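Local atomic coordinates of uncharacterized NTF2-like protein (Cytophaga hutchinsonii ATCC 33406, PDB entry 3F40), a protein that is of unknown function but has an NTF2-like, SnoaL-type fold, whose cone-shaped architecture in relatives often encloses a ligand pocket or active site. Residues K29-M41 with E98-F112. Residues are numbered along the deposited sequence; the frame is centred on the assembly and turned at random. Where two conformers were deposited one is given.
Sequences KRLNENFTFNGPM and EITSLHVYFDPRPLF
Asn32 ND2 gives Glu98 OE1 a 2.7 Å hydrogen bond, 165° at the hydrogen, in the amide's own plane and on the syn side of a carboxylate turned well away from it. The amide oxygen, Asn32 OD1, takes the backbone N of Asn34 from above the amide plane in an Asx turn; with both amide atoms bonded, the group's rotation is probably held. Ile99 N bonds Arg30 O (2.9 Å, nearly straight) and Asn32 N bonds Ile99 O before the chain turns a corner at Glu33 and Asn34. Strands 35-39 and 98-105 then run nearly parallel: Thr36 N bonds Thr100 O, Leu102 N Thr36 O (3.0 Å), Asn38 N Leu102 O and Val104 N Asn38 O. Water 3 joins Thr36 OG1, Asn38 ND2 and Leu102 O on the face where the Asn38 amide lies almost coplanar with the His103 ring. On the other face, Phe37 CG stands anti to the backbone N (chi1 174°), laying CD1 3.9 Å from Leu102 CD2, while its CZ meets Val104 CG1. Beyond the strands, Pro40 CG sits 3.6 Å from the Phe106 ring centroid, 8° off the normal, a CH-pi contact; the selenomethionine at Met41 brings CE to the same ring's edge at CZ (3.8 Å). An alanine at Phe106 removes the ring, which would probably open a gap beneath Pro40 CG and beside Met41 CE. Strand 98-105 lies between strands 35-39 and 84-95, with a classic bulge at Thr100 and Ser101 opposite His93; Phe15 of helix 8-20 covers Leu31 and Ile99, and Tyr50 of helix 47-57 stacks on Phe37.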
# COMPACT_ATOMS: atom_id res chain seq x y z
N LYS A 29 11.90 -3.42 -20.22
CA LYS A 29 10.97 -3.88 -21.27
C LYS A 29 9.51 -3.89 -20.82
O LYS A 29 8.61 -3.86 -21.66
CB LYS A 29 11.35 -5.29 -21.81
CG LYS A 29 12.52 -5.26 -22.78
CD LYS A 29 12.86 -6.68 -23.23
N ARG A 30 9.31 -4.01 -19.52
CA ARG A 30 7.96 -4.17 -18.93
C ARG A 30 7.32 -2.77 -18.72
O ARG A 30 6.14 -2.68 -18.41
CB ARG A 30 7.97 -4.97 -17.61
CG ARG A 30 7.89 -6.53 -17.71
CD ARG A 30 9.15 -7.14 -18.12
NE ARG A 30 8.99 -8.57 -18.37
CZ ARG A 30 9.95 -9.28 -18.94
NH1 ARG A 30 11.06 -8.68 -19.31
NH2 ARG A 30 9.78 -10.57 -19.18
N LEU A 31 8.09 -1.71 -18.93
CA LEU A 31 7.62 -0.33 -18.67
C LEU A 31 7.27 0.40 -19.94
O LEU A 31 7.99 0.31 -20.97
CB LEU A 31 8.71 0.47 -17.96
CG LEU A 31 9.26 -0.09 -16.64
CD1 LEU A 31 10.19 0.92 -16.01
CD2 LEU A 31 8.10 -0.42 -15.72
N ASN A 32 6.22 1.19 -19.88
CA ASN A 32 5.91 2.13 -20.93
C ASN A 32 7.02 3.19 -21.00
O ASN A 32 7.60 3.59 -19.97
CB ASN A 32 4.55 2.79 -20.71
CG ASN A 32 4.26 3.87 -21.70
OD1 ASN A 32 4.32 5.05 -21.38
ND2 ASN A 32 3.92 3.47 -22.91
N GLU A 33 7.21 3.72 -22.21
CA GLU A 33 8.24 4.72 -22.44
C GLU A 33 8.12 5.89 -21.49
O GLU A 33 9.13 6.39 -20.98
CB GLU A 33 8.19 5.22 -23.91
CG GLU A 33 9.16 6.33 -24.21
CD GLU A 33 9.50 6.45 -25.68
OE1 GLU A 33 9.92 5.44 -26.27
OE2 GLU A 33 9.38 7.57 -26.22
N ASN A 34 6.88 6.28 -21.26
CA ASN A 34 6.50 7.47 -20.48
C ASN A 34 6.01 7.12 -19.06
O ASN A 34 5.29 7.86 -18.42
CB ASN A 34 5.43 8.28 -21.22
CG ASN A 34 5.90 8.73 -22.55
OD1 ASN A 34 5.26 8.48 -23.56
ND2 ASN A 34 7.02 9.41 -22.57
N PHE A 35 6.49 5.99 -18.60
CA PHE A 35 6.28 5.53 -17.22
C PHE A 35 6.60 6.64 -16.24
O PHE A 35 7.60 7.35 -16.39
CB PHE A 35 7.20 4.34 -16.98
CG PHE A 35 7.38 3.93 -15.54
CD1 PHE A 35 6.51 3.03 -14.95
CD2 PHE A 35 8.44 4.43 -14.78
CE1 PHE A 35 6.71 2.63 -13.66
CE2 PHE A 35 8.63 4.03 -13.49
CZ PHE A 35 7.78 3.11 -12.94
N THR A 36 5.77 6.75 -15.22
CA THR A 36 6.08 7.61 -14.11
C THR A 36 6.28 6.85 -12.82
O THR A 36 5.67 5.83 -12.59
CB THR A 36 4.98 8.67 -13.87
OG1 THR A 36 3.76 8.03 -13.48
CG2 THR A 36 4.74 9.51 -15.14
N PHE A 37 7.15 7.42 -12.01
CA PHE A 37 7.42 6.95 -10.65
C PHE A 37 7.11 8.05 -9.65
O PHE A 37 7.51 9.20 -9.85
CB PHE A 37 8.89 6.57 -10.47
CG PHE A 37 9.23 6.22 -9.06
CD1 PHE A 37 8.92 4.96 -8.55
CD2 PHE A 37 9.84 7.14 -8.22
CE1 PHE A 37 9.21 4.64 -7.23
CE2 PHE A 37 10.13 6.82 -6.91
CZ PHE A 37 9.82 5.58 -6.43
N ASN A 38 6.43 7.68 -8.57
CA ASN A 38 6.25 8.52 -7.40
C ASN A 38 6.54 7.74 -6.16
O ASN A 38 6.00 6.67 -5.94
CB ASN A 38 4.86 9.04 -7.30
CG ASN A 38 4.63 10.14 -8.19
OD1 ASN A 38 4.73 11.34 -7.79
ND2 ASN A 38 4.32 9.83 -9.40
N GLY A 39 7.41 8.30 -5.33
CA GLY A 39 7.73 7.71 -4.06
C GLY A 39 7.93 8.80 -3.03
O GLY A 39 7.86 10.00 -3.37
N PRO A 40 8.22 8.40 -1.80
CA PRO A 40 8.41 9.40 -0.74
C PRO A 40 9.48 10.44 -1.03
O PRO A 40 9.44 11.60 -0.54
CB PRO A 40 8.86 8.56 0.44
CG PRO A 40 8.42 7.21 0.19
CD PRO A 40 8.26 7.02 -1.29
N MSE A 41 10.47 10.04 -1.80
CA MSE A 41 11.64 10.88 -2.06
C MSE A 41 11.66 11.49 -3.45
O MSE A 41 12.66 12.06 -3.90
CB MSE A 41 12.88 10.07 -1.79
CG MSE A 41 13.05 9.75 -0.30
SE MSE A 41 14.44 8.51 0.11
CE MSE A 41 13.69 6.92 -0.65
N GLU A 98 1.70 -2.84 -20.70
CA GLU A 98 2.90 -2.24 -20.07
C GLU A 98 2.58 -1.63 -18.73
O GLU A 98 1.45 -1.24 -18.48
CB GLU A 98 3.49 -1.15 -20.96
CG GLU A 98 3.72 -1.50 -22.42
CD GLU A 98 4.20 -0.30 -23.20
OE1 GLU A 98 3.60 0.78 -23.09
OE2 GLU A 98 5.18 -0.47 -23.95
N ILE A 99 3.58 -1.51 -17.88
CA ILE A 99 3.42 -0.76 -16.63
C ILE A 99 3.58 0.72 -16.95
O ILE A 99 4.61 1.12 -17.48
CB ILE A 99 4.46 -1.22 -15.58
CG1 ILE A 99 4.33 -2.70 -15.27
CG2 ILE A 99 4.34 -0.38 -14.30
CD1 ILE A 99 5.54 -3.28 -14.48
N THR A 100 2.56 1.53 -16.62
CA THR A 100 2.59 2.95 -16.93
C THR A 100 2.94 3.83 -15.72
O THR A 100 3.36 4.96 -15.89
CB THR A 100 1.27 3.44 -17.55
OG1 THR A 100 0.24 3.24 -16.61
CG2 THR A 100 0.95 2.69 -18.87
N SER A 101 2.78 3.30 -14.52
CA SER A 101 3.15 4.03 -13.32
C SER A 101 3.37 3.13 -12.14
O SER A 101 2.78 2.08 -12.04
CB SER A 101 2.06 5.05 -12.95
OG SER A 101 0.84 4.47 -12.60
N LEU A 102 4.17 3.67 -11.23
CA LEU A 102 4.38 3.09 -9.89
C LEU A 102 4.28 4.23 -8.88
O LEU A 102 4.91 5.26 -9.05
CB LEU A 102 5.75 2.44 -9.80
CG LEU A 102 6.20 1.99 -8.41
CD1 LEU A 102 5.22 1.01 -7.74
CD2 LEU A 102 7.58 1.35 -8.49
N HIS A 103 3.46 4.01 -7.86
CA HIS A 103 3.43 4.82 -6.68
C HIS A 103 3.79 3.93 -5.50
O HIS A 103 3.10 2.94 -5.28
CB HIS A 103 2.02 5.36 -6.44
CG HIS A 103 1.60 6.39 -7.42
ND1 HIS A 103 1.26 6.08 -8.72
CD2 HIS A 103 1.45 7.73 -7.29
CE1 HIS A 103 0.94 7.20 -9.36
NE2 HIS A 103 1.05 8.21 -8.51
N VAL A 104 4.89 4.24 -4.82
CA VAL A 104 5.34 3.40 -3.70
C VAL A 104 5.19 4.18 -2.39
O VAL A 104 5.47 5.37 -2.32
CB VAL A 104 6.78 2.83 -3.94
CG1 VAL A 104 7.82 3.91 -3.95
CG2 VAL A 104 7.10 1.75 -2.94
N TYR A 105 4.72 3.47 -1.39
CA TYR A 105 4.35 4.02 -0.09
C TYR A 105 5.20 3.41 1.01
O TYR A 105 5.17 2.21 1.20
CB TYR A 105 2.89 3.73 0.23
CG TYR A 105 1.88 4.23 -0.74
CD1 TYR A 105 1.59 3.52 -1.89
CD2 TYR A 105 1.18 5.40 -0.50
CE1 TYR A 105 0.64 3.98 -2.78
CE2 TYR A 105 0.23 5.85 -1.36
CZ TYR A 105 -0.03 5.14 -2.52
OH TYR A 105 -1.02 5.56 -3.38
N PHE A 106 5.90 4.25 1.75
CA PHE A 106 6.68 3.83 2.89
C PHE A 106 7.21 5.03 3.65
O PHE A 106 7.19 6.14 3.15
CB PHE A 106 7.85 2.90 2.51
CG PHE A 106 8.90 3.49 1.60
CD1 PHE A 106 8.80 3.34 0.24
CD2 PHE A 106 10.05 4.09 2.12
CE1 PHE A 106 9.77 3.82 -0.60
CE2 PHE A 106 11.00 4.59 1.26
CZ PHE A 106 10.86 4.44 -0.09
N ASP A 107 7.66 4.75 4.87
CA ASP A 107 8.30 5.77 5.71
C ASP A 107 9.80 5.78 5.41
O ASP A 107 10.50 4.81 5.71
CB ASP A 107 8.05 5.45 7.18
CG ASP A 107 8.80 6.35 8.13
OD1 ASP A 107 9.43 7.33 7.70
OD2 ASP A 107 8.72 6.03 9.36
N PRO A 108 10.32 6.82 4.74
CA PRO A 108 11.72 6.79 4.35
C PRO A 108 12.69 7.26 5.42
O PRO A 108 13.90 7.24 5.19
CB PRO A 108 11.75 7.79 3.21
CG PRO A 108 10.76 8.86 3.70
CD PRO A 108 9.65 8.06 4.33
N ARG A 109 12.20 7.62 6.60
CA ARG A 109 13.10 8.22 7.60
C ARG A 109 14.32 7.36 7.96
O ARG A 109 15.42 7.90 8.14
CB ARG A 109 12.33 8.67 8.84
CG ARG A 109 11.42 9.85 8.61
CD ARG A 109 10.59 10.18 9.82
NE ARG A 109 9.71 9.06 10.14
CZ ARG A 109 9.07 8.89 11.30
NH1 ARG A 109 9.21 9.76 12.27
NH2 ARG A 109 8.33 7.81 11.48
N PRO A 110 14.19 6.04 8.07
CA PRO A 110 15.36 5.22 8.41
C PRO A 110 16.50 5.37 7.42
O PRO A 110 17.65 5.09 7.74
CB PRO A 110 14.79 3.80 8.42
CG PRO A 110 13.33 3.99 8.73
CD PRO A 110 12.95 5.24 8.03
N LEU A 111 16.18 5.79 6.20
CA LEU A 111 17.21 5.91 5.15
C LEU A 111 18.12 7.12 5.35
O LEU A 111 19.18 7.22 4.71
CB LEU A 111 16.58 6.02 3.77
CG LEU A 111 15.67 4.89 3.36
CD1 LEU A 111 15.00 5.19 2.03
CD2 LEU A 111 16.47 3.58 3.31
N PHE A 112 17.72 8.04 6.22
CA PHE A 112 18.47 9.31 6.42
C PHE A 112 19.37 9.25 7.63
O PHE A 112 20.17 10.18 7.89
CB PHE A 112 17.51 10.49 6.54
CG PHE A 112 16.76 10.79 5.27
CD1 PHE A 112 17.27 11.65 4.32
CD2 PHE A 112 15.53 10.19 5.03
CE1 PHE A 112 16.56 11.94 3.20
CE2 PHE A 112 14.84 10.45 3.87
CZ PHE A 112 15.35 11.33 2.96
O HOH W 1 6.48 1.91 -24.46
O HOH W 2 2.71 7.04 -17.55
O HOH W 3 3.80 7.46 -10.76